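Local coordinates for protein beta-N-acetylhexosaminidase (Arthrobacter aurescens, PDB 3RCN) that probably hydrolyses terminal non-reducing N-acetyl-D-hexosamine residues from N-acetyl-beta-D-hexosaminides, as a glycosyl hydrolase family 20 enzyme with an alpha-beta barrel, at residues Gly205-Ala209 against Thr275-Ile279; Val246-Gln251 against Asn280-Leu284. All coordinates share one frame; numbering follows the deposited sequence.

In the fold
Both interactions join loops of the family 20 catalytic domain, and both use the long connection between strand 239-243 and strand 309-313, whose residues 275-279 run directly into 280-284. Interaction 1 ties this connection to a different loop, 205-209, and is partly buried; its main feature is a cation-pi stack, with no clear hydrogen bond between the segments. Interaction 2 folds the connection back on its own beginning, 246-251, and is buried. There, one backbone bond, one amide-amide bond, two waters and apolar packing do the joining, and the buried area is larger, 376 against 241 Å². The two centres lie about 16 Å apart.

Interaction 1. Residues Gly205-Ala209 against Thr275-Ile279; sequences GSWRA and TRWGI
A cation-pi stack between two loops of the catalytic barrel pairs Trp207 with Arg276. The guanidinium lies almost flat on the indole, with planes 15° apart, and its NH2, over the centre of the indole, does the touching, 3.4 Å from Trp207 CD2. CZ stands 4.2 Å from the centroid of the six-membered ring but off its normal, displaced toward the CD2-CE3 side of that ring. The guanidinium is also held from its side: NE and NH2 both point in its own plane at Trp277 O, the NE bond being 2.8 Å long. This double grip on one carbonyl fixes the rotation of the group and keeps it flat against the ring. The bend of the arginine chain at chi3 (-75°) brings the NE/NH2 side alongside that carbonyl oxygen. The opposite face of the indole is covered by Arg208 CG, so Trp207 is sandwiched between two arginine side chains. Trp277 O faces the same side of the indole as Arg276, 3.6 Å from Trp207 CD1. Next to it, Gly278 CA is 3.8 Å from Trp207 NE1. The Trp277 ring turns its edge to the other loop, with CD1 3.3 Å from Gly205 O. Arg208 NE hydrogen-bonds a glycerol, probably from crystallisation, and Arg276 NH1 makes a weak bond to another; the contact borders the predicted active site of Glu316. In the fold, segment 205-209 belongs to the loop between strands 198-199 and 217-218, while 275-279 lies between helices 251-256 and 288-304.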
loop_
_atom_site.group_PDB
_atom_site.type_symbol
_atom_site.label_atom_id
_atom_site.label_comp_id
_atom_site.label_asym_id
_atom_site.label_seq_id
_atom_site.Cartn_x
_atom_site.Cartn_y
_atom_site.Cartn_z
ATOM N N GLY A 205 23.639 4.341 4.699
ATOM C CA GLY A 205 23.961 5.642 5.261
ATOM C C GLY A 205 24.579 6.544 4.206
ATOM O O GLY A 205 24.471 6.262 3.012
ATOM N N SER A 206 25.216 7.630 4.643
ATOM C CA SER A 206 25.930 8.529 3.742
ATOM C C SER A 206 26.954 7.746 2.927
ATOM O O SER A 206 27.587 6.839 3.458
ATOM C CB SER A 206 26.650 9.617 4.546
ATOM O OG SER A 206 27.445 10.447 3.707
ATOM N N TRP A 207 27.119 8.091 1.647
ATOM C CA TRP A 207 28.148 7.436 0.819
ATOM C C TRP A 207 29.542 7.638 1.421
ATOM O O TRP A 207 30.473 6.877 1.144
ATOM C CB TRP A 207 28.107 7.903 -0.650
ATOM C CG TRP A 207 28.429 9.361 -0.826
ATOM C CD1 TRP A 207 27.541 10.394 -0.867
ATOM C CD2 TRP A 207 29.729 9.946 -0.966
ATOM N NE1 TRP A 207 28.203 11.587 -1.019
ATOM C CE2 TRP A 207 29.549 11.340 -1.084
ATOM C CE3 TRP A 207 31.029 9.426 -1.012
ATOM C CZ2 TRP A 207 30.619 12.223 -1.243
ATOM C CZ3 TRP A 207 32.090 10.299 -1.161
ATOM C CH2 TRP A 207 31.879 11.686 -1.275
ATOM N N ARG A 208 29.667 8.652 2.270
ATOM C CA ARG A 208 30.940 8.974 2.901
ATOM C C ARG A 208 31.414 7.931 3.907
ATOM O O ARG A 208 32.573 7.940 4.312
ATOM C CB ARG A 208 30.871 10.358 3.549
ATOM C CG ARG A 208 30.826 11.479 2.525
ATOM C CD ARG A 208 30.463 12.813 3.130
ATOM N NE ARG A 208 30.075 13.747 2.080
ATOM C CZ ARG A 208 30.939 14.372 1.285
ATOM N NH1 ARG A 208 30.496 15.205 0.349
ATOM N NH2 ARG A 208 32.247 14.162 1.420
ATOM N N ALA A 209 30.524 7.036 4.315
ATOM C CA ALA A 209 30.894 5.987 5.254
ATOM C C ALA A 209 31.375 4.747 4.504
ATOM O O ALA A 209 31.888 3.807 5.105
ATOM C CB ALA A 209 29.715 5.643 6.164
ATOM N N THR A 275 25.786 2.000 -7.468
ATOM C CA THR A 275 25.382 1.507 -6.147
ATOM C C THR A 275 25.529 2.485 -4.965
ATOM O O THR A 275 25.220 2.130 -3.821
ATOM C CB THR A 275 26.064 0.164 -5.790
ATOM O OG1 THR A 275 27.446 0.384 -5.511
ATOM C CG2 THR A 275 25.928 -0.814 -6.926
ATOM N N ARG A 276 25.982 3.709 -5.227
ATOM C CA ARG A 276 26.220 4.653 -4.134
ATOM C C ARG A 276 25.505 5.965 -4.357
ATOM O O ARG A 276 24.966 6.211 -5.440
ATOM C CB ARG A 276 27.712 4.889 -3.894
ATOM C CG ARG A 276 28.501 5.204 -5.152
ATOM C CD ARG A 276 29.724 6.052 -4.845
ATOM N NE ARG A 276 29.368 7.443 -4.571
ATOM C CZ ARG A 276 30.236 8.453 -4.590
ATOM N NH1 ARG A 276 31.514 8.228 -4.880
ATOM N NH2 ARG A 276 29.830 9.687 -4.334
ATOM N N TRP A 277 25.456 6.780 -3.307
ATOM C CA TRP A 277 24.827 8.093 -3.392
ATOM C C TRP A 277 25.808 9.187 -3.836
ATOM O O TRP A 277 26.986 8.921 -4.069
ATOM C CB TRP A 277 24.184 8.467 -2.049
ATOM C CG TRP A 277 23.411 7.305 -1.390
ATOM C CD1 TRP A 277 23.557 6.855 -0.113
ATOM C CD2 TRP A 277 22.405 6.465 -1.993
ATOM N NE1 TRP A 277 22.713 5.804 0.119
ATOM C CE2 TRP A 277 21.998 5.541 -1.019
ATOM C CE3 TRP A 277 21.815 6.408 -3.259
ATOM C CZ2 TRP A 277 21.022 4.569 -1.268
ATOM C CZ3 TRP A 277 20.853 5.445 -3.505
ATOM C CH2 TRP A 277 20.466 4.539 -2.515
ATOM N N GLY A 278 25.301 10.413 -3.947
ATOM C CA GLY A 278 26.130 11.581 -4.175
ATOM C C GLY A 278 26.205 11.994 -5.626
ATOM O O GLY A 278 25.367 11.596 -6.437
ATOM N N ILE A 279 27.211 12.798 -5.956
ATOM C CA ILE A 279 27.349 13.312 -7.313
ATOM C C ILE A 279 28.275 12.448 -8.173
ATOM O O ILE A 279 29.394 12.108 -7.777
ATOM C CB ILE A 279 27.790 14.788 -7.316
ATOM C CG1 ILE A 279 26.782 15.633 -6.534
ATOM C CG2 ILE A 279 27.931 15.320 -8.746
ATOM C CD1 ILE A 279 27.127 17.106 -6.505
#

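Interaction 2. Residues Val246-Gln251 against Asn280-Leu284; sequences VPGHSQ and NETVL
Val246 begins the contact with a methyl group: its CG1 lies 4.0 Å from Leu284 CD1, the two side chains crossing obliquely. Pro247, preceded by a cis peptide bond, offers its carbonyl to the other segment, and Leu284 N donates to Pro247 O over 3.0 Å in a nearly straight bond (171°). The CB atoms of Pro247 and Leu284 meet beside it. Val283 CG1 packs on Gly248 CA at 3.9 Å. One water links His249 N to Asn280 O, and a second links Ser250 N to Thr282 O. This loop leads from barrel strand 239-243 into helix 251-256, and His249 packs against Glu316, the predicted proton donor. The Ser250 hydroxyl donates back to Gly248 O, while its CB packs 3.7 Å from Leu284 CD2. Leu284 CG, anti to its own carbonyl carbon (chi1 -66°), touches both Pro247 O and Ser250 OG. Gln251, extended beyond CG, reaches Asn280 at about a right angle, and Asn280 ND2 donates to Gln251 OE1, in the plane of its own amide but tilted from that of the glutamine; the modelled 2.5 Å is short and uncertain at this resolution. Asn280 OD1 accepts from Thr282 N, which stands above its carbonyl plane, an Asx turn. A leucine in place of Asn280 would probably leave Gln251 OE1 without this donor and Thr282 N without its side-chain acceptor. ND2 and Gln251 N also bond Asp179, and Gln251 NE2 bonds Glu272 O. The polar atoms of both buried amides are thus paired, which is likely to limit their turning, beside a small apolar cluster round Leu284.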
loop_
_atom_site.group_PDB
_atom_site.type_symbol
_atom_site.label_atom_id
_atom_site.label_comp_id
_atom_site.label_asym_id
_atom_site.label_seq_id
_atom_site.Cartn_x
_atom_site.Cartn_y
_atom_site.Cartn_z
ATOM N N VAL A 246 18.729 14.823 -17.061
ATOM C CA VAL A 246 19.830 14.845 -18.025
ATOM C C VAL A 246 20.579 16.170 -17.929
ATOM O O VAL A 246 20.022 17.164 -17.471
ATOM C CB VAL A 246 19.311 14.704 -19.458
ATOM C CG1 VAL A 246 18.714 13.292 -19.677
ATOM C CG2 VAL A 246 18.293 15.796 -19.749
ATOM N N PRO A 247 21.837 16.213 -18.385
ATOM C CA PRO A 247 22.824 15.219 -18.820
ATOM C C PRO A 247 23.474 14.428 -17.690
ATOM O O PRO A 247 24.126 13.417 -17.965
ATOM C CB PRO A 247 23.851 16.066 -19.558
ATOM C CG PRO A 247 23.846 17.334 -18.806
ATOM C CD PRO A 247 22.444 17.554 -18.309
ATOM N N GLY A 248 23.378 14.932 -16.461
ATOM C CA GLY A 248 23.913 14.242 -15.296
ATOM C C GLY A 248 22.914 13.260 -14.690
ATOM O O GLY A 248 21.822 13.076 -15.237
ATOM N N HIS A 249 23.289 12.628 -13.572
ATOM C CA HIS A 249 22.467 11.588 -12.929
ATOM C C HIS A 249 22.017 10.525 -13.918
ATOM O O HIS A 249 20.896 10.079 -13.877
ATOM C CB HIS A 249 21.246 12.214 -12.238
ATOM C CG HIS A 249 21.613 13.123 -11.112
ATOM N ND1 HIS A 249 21.928 14.452 -11.303
ATOM C CD2 HIS A 249 21.780 12.882 -9.790
ATOM C CE1 HIS A 249 22.246 14.997 -10.142
ATOM N NE2 HIS A 249 22.167 14.065 -9.209
ATOM N N SER A 250 22.849 10.245 -14.900
ATOM C CA SER A 250 22.500 9.310 -15.953
ATOM C C SER A 250 23.060 7.891 -15.938
ATOM O O SER A 250 22.790 7.131 -16.869
ATOM C CB SER A 250 22.683 9.977 -17.305
ATOM O OG SER A 250 21.821 11.099 -17.366
ATOM N N GLN A 251 23.850 7.521 -14.933
ATOM C CA GLN A 251 24.504 6.201 -14.992
ATOM C C GLN A 251 23.584 4.969 -15.185
ATOM O O GLN A 251 24.041 3.927 -15.645
ATOM C CB GLN A 251 25.428 5.974 -13.807
ATOM C CG GLN A 251 26.323 4.772 -13.994
ATOM C CD GLN A 251 27.496 4.784 -13.050
ATOM O OE1 GLN A 251 28.026 5.849 -12.719
ATOM N NE2 GLN A 251 27.913 3.600 -12.605
ATOM N N ASN A 280 27.773 12.082 -9.346
ATOM C CA ASN A 280 28.480 11.215 -10.265
ATOM C C ASN A 280 29.293 12.001 -11.303
ATOM O O ASN A 280 28.762 12.867 -12.003
ATOM C CB ASN A 280 27.474 10.320 -10.983
ATOM C CG ASN A 280 28.079 9.018 -11.424
ATOM O OD1 ASN A 280 29.297 8.860 -11.433
ATOM N ND2 ASN A 280 27.234 8.069 -11.786
ATOM N N GLU A 281 30.582 11.698 -11.411
ATOM C CA GLU A 281 31.387 12.289 -12.465
ATOM C C GLU A 281 31.066 11.633 -13.807
ATOM O O GLU A 281 31.394 12.157 -14.877
ATOM C CB GLU A 281 32.879 12.171 -12.148
ATOM C CG GLU A 281 33.412 13.262 -11.226
ATOM C CD GLU A 281 34.935 13.247 -11.099
ATOM O OE1 GLU A 281 35.599 12.474 -11.826
ATOM O OE2 GLU A 281 35.465 14.019 -10.269
ATOM N N THR A 282 30.415 10.481 -13.757
ATOM C CA THR A 282 30.051 9.804 -14.990
ATOM C C THR A 282 28.716 10.323 -15.519
ATOM O O THR A 282 27.686 10.183 -14.879
ATOM C CB THR A 282 30.037 8.293 -14.779
ATOM O OG1 THR A 282 31.381 7.863 -14.544
ATOM C CG2 THR A 282 29.486 7.570 -16.000
ATOM N N VAL A 283 28.746 10.923 -16.702
ATOM C CA VAL A 283 27.566 11.583 -17.246
ATOM C C VAL A 283 27.388 11.280 -18.726
ATOM O O VAL A 283 28.209 10.594 -19.331
ATOM C CB VAL A 283 27.636 13.102 -17.012
ATOM C CG1 VAL A 283 27.712 13.382 -15.533
ATOM C CG2 VAL A 283 28.848 13.699 -17.698
ATOM N N LEU A 284 26.315 11.788 -19.316
ATOM C CA LEU A 284 26.087 11.562 -20.735
ATOM C C LEU A 284 27.209 12.147 -21.585
ATOM O O LEU A 284 27.804 13.178 -21.257
ATOM C CB LEU A 284 24.764 12.172 -21.180
ATOM C CG LEU A 284 23.495 11.552 -20.592
ATOM C CD1 LEU A 284 22.284 12.287 -21.121
ATOM C CD2 LEU A 284 23.396 10.067 -20.909
HETATM O O HOH W 1 25.756 13.545 -12.378
HETATM O O HOH W 2 25.391 10.672 -13.935
#